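Local coordinates for ABC transporter substrate binding protein (Ribose) (Agrobacterium vitis, PDB 4WUT) that probably serves as the sugar-binding component of an ABC transporter and holds beta-D-fucopyranose in the cleft between its two lobes, at residues 278-282 with 283-287; 267-270 with 271-275. One frame throughout, in Å; residues are numbered along the deposited sequence.

Contact 1: residues 278-282 with 283-287; sequences LLKLL and SKEKV
The backbone of K280 and L281 meets that of K284 and E285 in a Schellman motif, which ends helix 267-282: E285 N donates to K280 O at 3.0 Å, and K284 N donates to L281 O at 2.9 Å. K284 is the C-prime residue, with a positive phi of 53°. The chain then turns back, and V287 comes to lie against the last helical turn. V287 CG1 touches K280 CB at 3.7 Å. Its CG2 meets L281 CD2 at 3.9 Å, and these two side chains cross at about a right angle. L281 also rests on V111 of strand 110-113. On the solvent side, E285 CG sits beside its own backbone N (chi1 -60°) and the rest of the chain is extended. This carries OE1 across the K280 chain, 3.6 Å from K280 CG. K280 NZ stays 4.3 Å from E285 OE1, too far for a salt bridge. One water fills in between them: it accepts from K280 NZ, donates weakly to E285 OE1, and donates to K286 O. A second water donates to L279 O at 2.6 Å and also hydrogen-bonds S283 OG.

Contact 2: residues 267-270 with 271-275; sequences SYQM and GEKGV
Y268 and E272 stand one turn apart near the start of helix 267-282, an alpha-helix of the periplasmic binding protein fold, and their side chains meet on the flank that faces helix 36-49. The backbone bond beneath them runs from E272 N to Y268 O at 2.9 Å and is nearly straight, at 166°. The E272 side chain can be followed outward. CB lies 3.6 Å from Y268 O. CG is trans to the backbone N (chi1 -164°), and the chain continues extended, which brings the carboxylate up beside the tyrosine. CD is 3.8 Å from Y268 CE1. OE1 approaches the same carbon at 3.6 Å, at the ring edge and near the ring plane. The carboxylate is turned 75° from the ring, so the two groups do not stack. OE2 accepts from a water, and K51 offers it a long, weak ion pair. The tyrosine side chain also touches N40 and A47 of helix 36-49. K273 N donates to Q269 O at 2.8 Å, and the two side chains run side by side in the same direction. Selenomethionine M270 leaves the helix in another direction, with contacts to D114, T131 and T293, and its side chain is about 6 Å from the bound fucose. The water at E272 OE2 closes the bridge to the tyrosine, 2.6 Å from Y268 OH and in the plane of the ring.

How the contacts relate
Both contacts belong to helix 267-282, and their centres are 15 Å apart. Contact 2 lies near its beginning, is partly buried, and sits on the sugar side of the lobe. Contact 1 ends the helix at the surface, far from the centre of the chain. Regular i to i+4 backbone bonding dominates contact 2, whereas contact 1 ends that pattern with the nested pair of bonds of a Schellman motif. Each has a water joining side chains: tyrosine to glutamate in contact 2, lysine to glutamate in contact 1. Apolar touching across the segments is a feature of contact 1, where the loop toward strand 290-298 folds back.

Contact 1: residues 278-282 with 283-287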
ATOM      1  N   LEU A 278       7.826   6.771  17.061  1.00 15.86           N
ATOM      2  CA  LEU A 278       7.419   6.229  18.355  1.00 15.61           C
ATOM      3  C   LEU A 278       8.498   6.421  19.421  1.00 16.26           C
ATOM      4  O   LEU A 278       8.190   6.754  20.555  1.00 16.31           O
ATOM      5  CB  LEU A 278       7.044   4.759  18.226  1.00 15.11           C
ATOM      6  CG  LEU A 278       5.700   4.549  17.529  1.00 14.73           C
ATOM      7  CD1 LEU A 278       5.522   3.063  17.172  1.00 14.47           C
ATOM      8  CD2 LEU A 278       4.512   5.072  18.365  1.00 14.78           C
ATOM      9  N   LEU A 279       9.765   6.243  19.049  1.00 18.98           N
ATOM     10  CA  LEU A 279      10.857   6.451  19.992  1.00 17.49           C
ATOM     11  C   LEU A 279      10.876   7.903  20.480  1.00 18.12           C
ATOM     12  O   LEU A 279      11.134   8.160  21.649  1.00 20.43           O
ATOM     13  CB  LEU A 279      12.202   6.076  19.359  1.00 20.49           C
ATOM     14  CG  LEU A 279      12.380   4.572  19.099  1.00 22.77           C
ATOM     15  CD1 LEU A 279      13.643   4.317  18.310  1.00 24.66           C
ATOM     16  CD2 LEU A 279      12.388   3.790  20.414  1.00 24.87           C
ATOM     17  N   LYS A 280      10.587   8.848  19.589  1.00 18.27           N
ATOM     18  CA  LYS A 280      10.478  10.250  19.985  1.00 19.22           C
ATOM     19  C   LYS A 280       9.315  10.458  20.950  1.00 18.63           C
ATOM     20  O   LYS A 280       9.451  11.116  21.970  1.00 19.25           O
ATOM     21  CB  LYS A 280      10.283  11.152  18.767  1.00 19.44           C
ATOM     22  CG  LYS A 280      11.515  11.334  17.901  1.00 22.60           C
ATOM     23  CD  LYS A 280      11.187  12.259  16.744  1.00 24.32           C
ATOM     24  CE  LYS A 280      12.369  12.442  15.811  1.00 30.70           C
ATOM     25  NZ  LYS A 280      12.938  13.796  15.979  1.00 37.02           N
ATOM     26  N   LEU A 281       8.163   9.893  20.621  1.00 17.73           N
ATOM     27  CA  LEU A 281       7.004  10.016  21.489  1.00 17.47           C
ATOM     28  C   LEU A 281       7.265   9.388  22.864  1.00 20.60           C
ATOM     29  O   LEU A 281       6.765   9.871  23.889  1.00 20.34           O
ATOM     30  CB  LEU A 281       5.791   9.368  20.822  1.00 16.74           C
ATOM     31  CG  LEU A 281       5.273  10.067  19.573  1.00 16.97           C
ATOM     32  CD1 LEU A 281       4.318   9.182  18.770  1.00 16.36           C
ATOM     33  CD2 LEU A 281       4.598  11.368  19.946  1.00 17.74           C
ATOM     34  N   LEU A 282       8.023   8.299  22.893  1.00 17.63           N
ATOM     35  CA  LEU A 282       8.326   7.628  24.160  1.00 18.69           C
ATOM     36  C   LEU A 282       9.259   8.487  25.014  1.00 22.60           C
ATOM     37  O   LEU A 282       9.324   8.320  26.229  1.00 25.82           O
ATOM     38  CB  LEU A 282       8.932   6.251  23.906  1.00 20.22           C
ATOM     39  CG  LEU A 282       7.935   5.182  23.434  1.00 20.35           C
ATOM     40  CD1 LEU A 282       8.624   3.967  22.817  1.00 21.29           C
ATOM     41  CD2 LEU A 282       7.067   4.756  24.599  1.00 21.47           C
ATOM     42  N   SER A 283       9.977   9.403  24.373  1.00 20.77           N
ATOM     43  CA  SER A 283      10.783  10.402  25.084  1.00 23.76           C
ATOM     44  C   SER A 283      10.048  11.743  25.215  1.00 28.10           C
ATOM     45  O   SER A 283      10.675  12.787  25.465  1.00 31.11           O
ATOM     46  CB  SER A 283      12.121  10.605  24.367  1.00 26.95           C
ATOM     47  OG  SER A 283      13.003   9.523  24.611  1.00 37.50           O
ATOM     48  N   LYS A 284       8.725  11.707  25.061  1.00 25.04           N
ATOM     49  CA  LYS A 284       7.868  12.882  25.237  1.00 30.90           C
ATOM     50  C   LYS A 284       8.331  14.077  24.400  1.00 32.21           C
ATOM     51  O   LYS A 284       8.225  15.229  24.817  1.00 32.43           O
ATOM     52  CB  LYS A 284       7.781  13.252  26.724  1.00 32.94           C
ATOM     53  CG  LYS A 284       7.615  12.025  27.635  1.00 38.11           C
ATOM     54  CD  LYS A 284       6.905  12.355  28.951  1.00 46.21           C
ATOM     55  CE  LYS A 284       6.776  11.117  29.845  1.00 46.01           C
ATOM     56  NZ  LYS A 284       7.691  11.174  31.021  1.00 49.50           N
ATOM     57  N   GLU A 285       8.841  13.784  23.213  1.00 22.98           N
ATOM     58  CA  GLU A 285       9.229  14.796  22.248  1.00 22.69           C
ATOM     59  C   GLU A 285       8.113  15.084  21.237  1.00 21.73           C
ATOM     60  O   GLU A 285       7.200  14.254  21.061  1.00 24.54           O
ATOM     61  CB  GLU A 285      10.476  14.348  21.490  1.00 22.89           C
ATOM     62  CG  GLU A 285      11.709  14.103  22.346  1.00 25.44           C
ATOM     63  CD  GLU A 285      12.908  13.642  21.528  1.00 30.70           C
ATOM     64  OE1 GLU A 285      12.811  13.641  20.287  1.00 32.00           O
ATOM     65  OE2 GLU A 285      13.952  13.296  22.130  1.00 35.15           O
ATOM     66  N   LYS A 286       8.236  16.213  20.530  1.00 26.51           N
ATOM     67  CA  LYS A 286       7.281  16.652  19.531  1.00 25.86           C
ATOM     68  C   LYS A 286       7.600  15.917  18.266  1.00 20.42           C
ATOM     69  O   LYS A 286       8.773  15.706  17.953  1.00 25.14           O
ATOM     70  CB  LYS A 286       7.453  18.151  19.259  1.00 25.27           C
ATOM     71  CG  LYS A 286       7.188  19.046  20.443  1.00 34.90           C
ATOM     72  CD  LYS A 286       5.714  19.248  20.632  1.00 31.77           C
ATOM     73  CE  LYS A 286       5.422  20.668  21.045  1.00 37.06           C
ATOM     74  NZ  LYS A 286       6.018  20.996  22.358  1.00 35.33           N
ATOM     75  N   VAL A 287       6.561  15.535  17.528  1.00 19.71           N
ATOM     76  CA  VAL A 287       6.731  14.881  16.240  1.00 19.13           C
ATOM     77  C   VAL A 287       5.868  15.561  15.188  1.00 18.76           C
ATOM     78  O   VAL A 287       4.924  16.273  15.499  1.00 19.99           O
ATOM     79  CB  VAL A 287       6.369  13.380  16.282  1.00 18.77           C
ATOM     80  CG1 VAL A 287       7.215  12.661  17.328  1.00 19.36           C
ATOM     81  CG2 VAL A 287       4.870  13.192  16.525  1.00 18.91           C
TER
HETATM   82  O   HOH W   1      12.656   6.945  23.378  1.00 30.31           O
HETATM   83  O   HOH W   2      11.554  15.535  17.873  1.00 40.51           O

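Contact 2: residues 267-270 with 271-275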
ATOM      1  N   SER A 267       8.242   2.216   1.440  1.00 17.11           N
ATOM      2  CA  SER A 267       7.894   1.185   2.425  1.00 16.48           C
ATOM      3  C   SER A 267       8.935   1.023   3.550  1.00 16.30           C
ATOM      4  O   SER A 267       8.596   0.922   4.735  1.00 15.90           O
ATOM      5  CB  SER A 267       7.605  -0.152   1.737  1.00 16.50           C
ATOM      6  OG  SER A 267       8.696  -0.624   0.998  1.00 16.87           O
ATOM      7  N   TYR A 268      10.205   0.993   3.186  1.00 16.77           N
ATOM      8  CA  TYR A 268      11.259   0.937   4.192  1.00 16.92           C
ATOM      9  C   TYR A 268      11.155   2.137   5.120  1.00 16.88           C
ATOM     10  O   TYR A 268      11.264   1.985   6.323  1.00 16.66           O
ATOM     11  CB  TYR A 268      12.621   0.907   3.499  1.00 17.76           C
ATOM     12  CG  TYR A 268      13.838   0.778   4.386  1.00 18.30           C
ATOM     13  CD1 TYR A 268      14.417   1.893   4.967  1.00 23.09           C
ATOM     14  CD2 TYR A 268      14.442  -0.454   4.591  1.00 22.87           C
ATOM     15  CE1 TYR A 268      15.566   1.781   5.749  1.00 21.60           C
ATOM     16  CE2 TYR A 268      15.573  -0.576   5.369  1.00 20.36           C
ATOM     17  CZ  TYR A 268      16.127   0.535   5.946  1.00 22.78           C
ATOM     18  OH  TYR A 268      17.264   0.407   6.722  1.00 25.48           O
ATOM     19  N   GLN A 269      10.949   3.326   4.553  1.00 17.24           N
ATOM     20  CA  GLN A 269      10.841   4.544   5.341  1.00 17.82           C
ATOM     21  C   GLN A 269       9.666   4.490   6.330  1.00 16.71           C
ATOM     22  O   GLN A 269       9.787   4.950   7.461  1.00 16.68           O
ATOM     23  CB  GLN A 269      10.706   5.783   4.437  1.00 20.50           C
ATOM     24  CG  GLN A 269      10.855   7.069   5.235  1.00 22.88           C
ATOM     25  CD  GLN A 269      10.588   8.365   4.457  1.00 29.02           C
ATOM     26  OE1 GLN A 269      10.431   8.379   3.226  1.00 25.93           O
ATOM     27  NE2 GLN A 269      10.527   9.469   5.197  1.00 27.04           N
HETATM   28  N   MSE A 270       8.536   3.912   5.923  1.00 16.27           N
HETATM   29  CA  MSE A 270       7.402   3.815   6.829  1.00 15.79           C
HETATM   30  C   MSE A 270       7.795   3.046   8.079  1.00 16.21           C
HETATM   31  O   MSE A 270       7.434   3.419   9.204  1.00 15.21           O
HETATM   32  CB  MSE A 270       6.222   3.129   6.145  1.00 15.65           C
HETATM   33  CG  MSE A 270       5.582   3.944   5.029  1.00 16.22           C
HETATM   34 SE   MSE A 270       4.124   2.932   4.217  1.00 21.35          SE
HETATM   35  CE  MSE A 270       4.189   3.680   2.431  1.00 17.23           C
ATOM     36  N   GLY A 271       8.529   1.955   7.897  1.00 16.36           N
ATOM     37  CA  GLY A 271       8.992   1.171   9.021  1.00 15.26           C
ATOM     38  C   GLY A 271      10.045   1.906   9.843  1.00 17.20           C
ATOM     39  O   GLY A 271       9.941   1.977  11.062  1.00 17.30           O
ATOM     40  N   GLU A 272      11.071   2.458   9.187  1.00 16.25           N
ATOM     41  CA  GLU A 272      12.169   3.078   9.910  1.00 16.91           C
ATOM     42  C   GLU A 272      11.693   4.334  10.644  1.00 18.67           C
ATOM     43  O   GLU A 272      11.906   4.476  11.857  1.00 17.59           O
ATOM     44  CB  GLU A 272      13.314   3.428   8.955  1.00 20.62           C
ATOM     45  CG  GLU A 272      14.633   3.731   9.650  1.00 21.39           C
ATOM     46  CD  GLU A 272      15.690   4.235   8.693  1.00 29.91           C
ATOM     47  OE1 GLU A 272      15.324   4.832   7.658  1.00 33.24           O
ATOM     48  OE2 GLU A 272      16.888   4.030   8.980  1.00 34.93           O
ATOM     49  N   LYS A 273      11.046   5.240   9.914  1.00 18.49           N
ATOM     50  CA  LYS A 273      10.575   6.486  10.523  1.00 17.16           C
ATOM     51  C   LYS A 273       9.363   6.258  11.411  1.00 16.83           C
ATOM     52  O   LYS A 273       9.109   7.025  12.345  1.00 18.31           O
ATOM     53  CB  LYS A 273      10.257   7.551   9.478  1.00 20.08           C
ATOM     54  CG  LYS A 273      10.021   8.914  10.119  1.00 19.56           C
ATOM     55  CD  LYS A 273      10.384  10.051   9.226  1.00 23.71           C
ATOM     56  CE  LYS A 273      10.089  11.363   9.952  1.00 30.75           C
ATOM     57  NZ  LYS A 273      10.823  12.519   9.387  1.00 28.83           N
ATOM     58  N   GLY A 274       8.628   5.194  11.150  1.00 15.77           N
ATOM     59  CA  GLY A 274       7.542   4.820  12.050  1.00 15.25           C
ATOM     60  C   GLY A 274       8.072   4.529  13.446  1.00 15.22           C
ATOM     61  O   GLY A 274       7.576   5.066  14.460  1.00 15.20           O
ATOM     62  N   VAL A 275       9.072   3.658  13.518  1.00 15.58           N
ATOM     63  CA  VAL A 275       9.679   3.308  14.790  1.00 17.17           C
ATOM     64  C   VAL A 275      10.385   4.544  15.388  1.00 16.73           C
ATOM     65  O   VAL A 275      10.255   4.838  16.578  1.00 18.53           O
ATOM     66  CB  VAL A 275      10.633   2.094  14.642  1.00 17.43           C
ATOM     67  CG1 VAL A 275      11.481   1.921  15.878  1.00 20.43           C
ATOM     68  CG2 VAL A 275       9.840   0.824  14.385  1.00 15.48           C
TER
HETATM   69  O   HOH W   3      18.402   2.629   7.298  1.00 39.23           O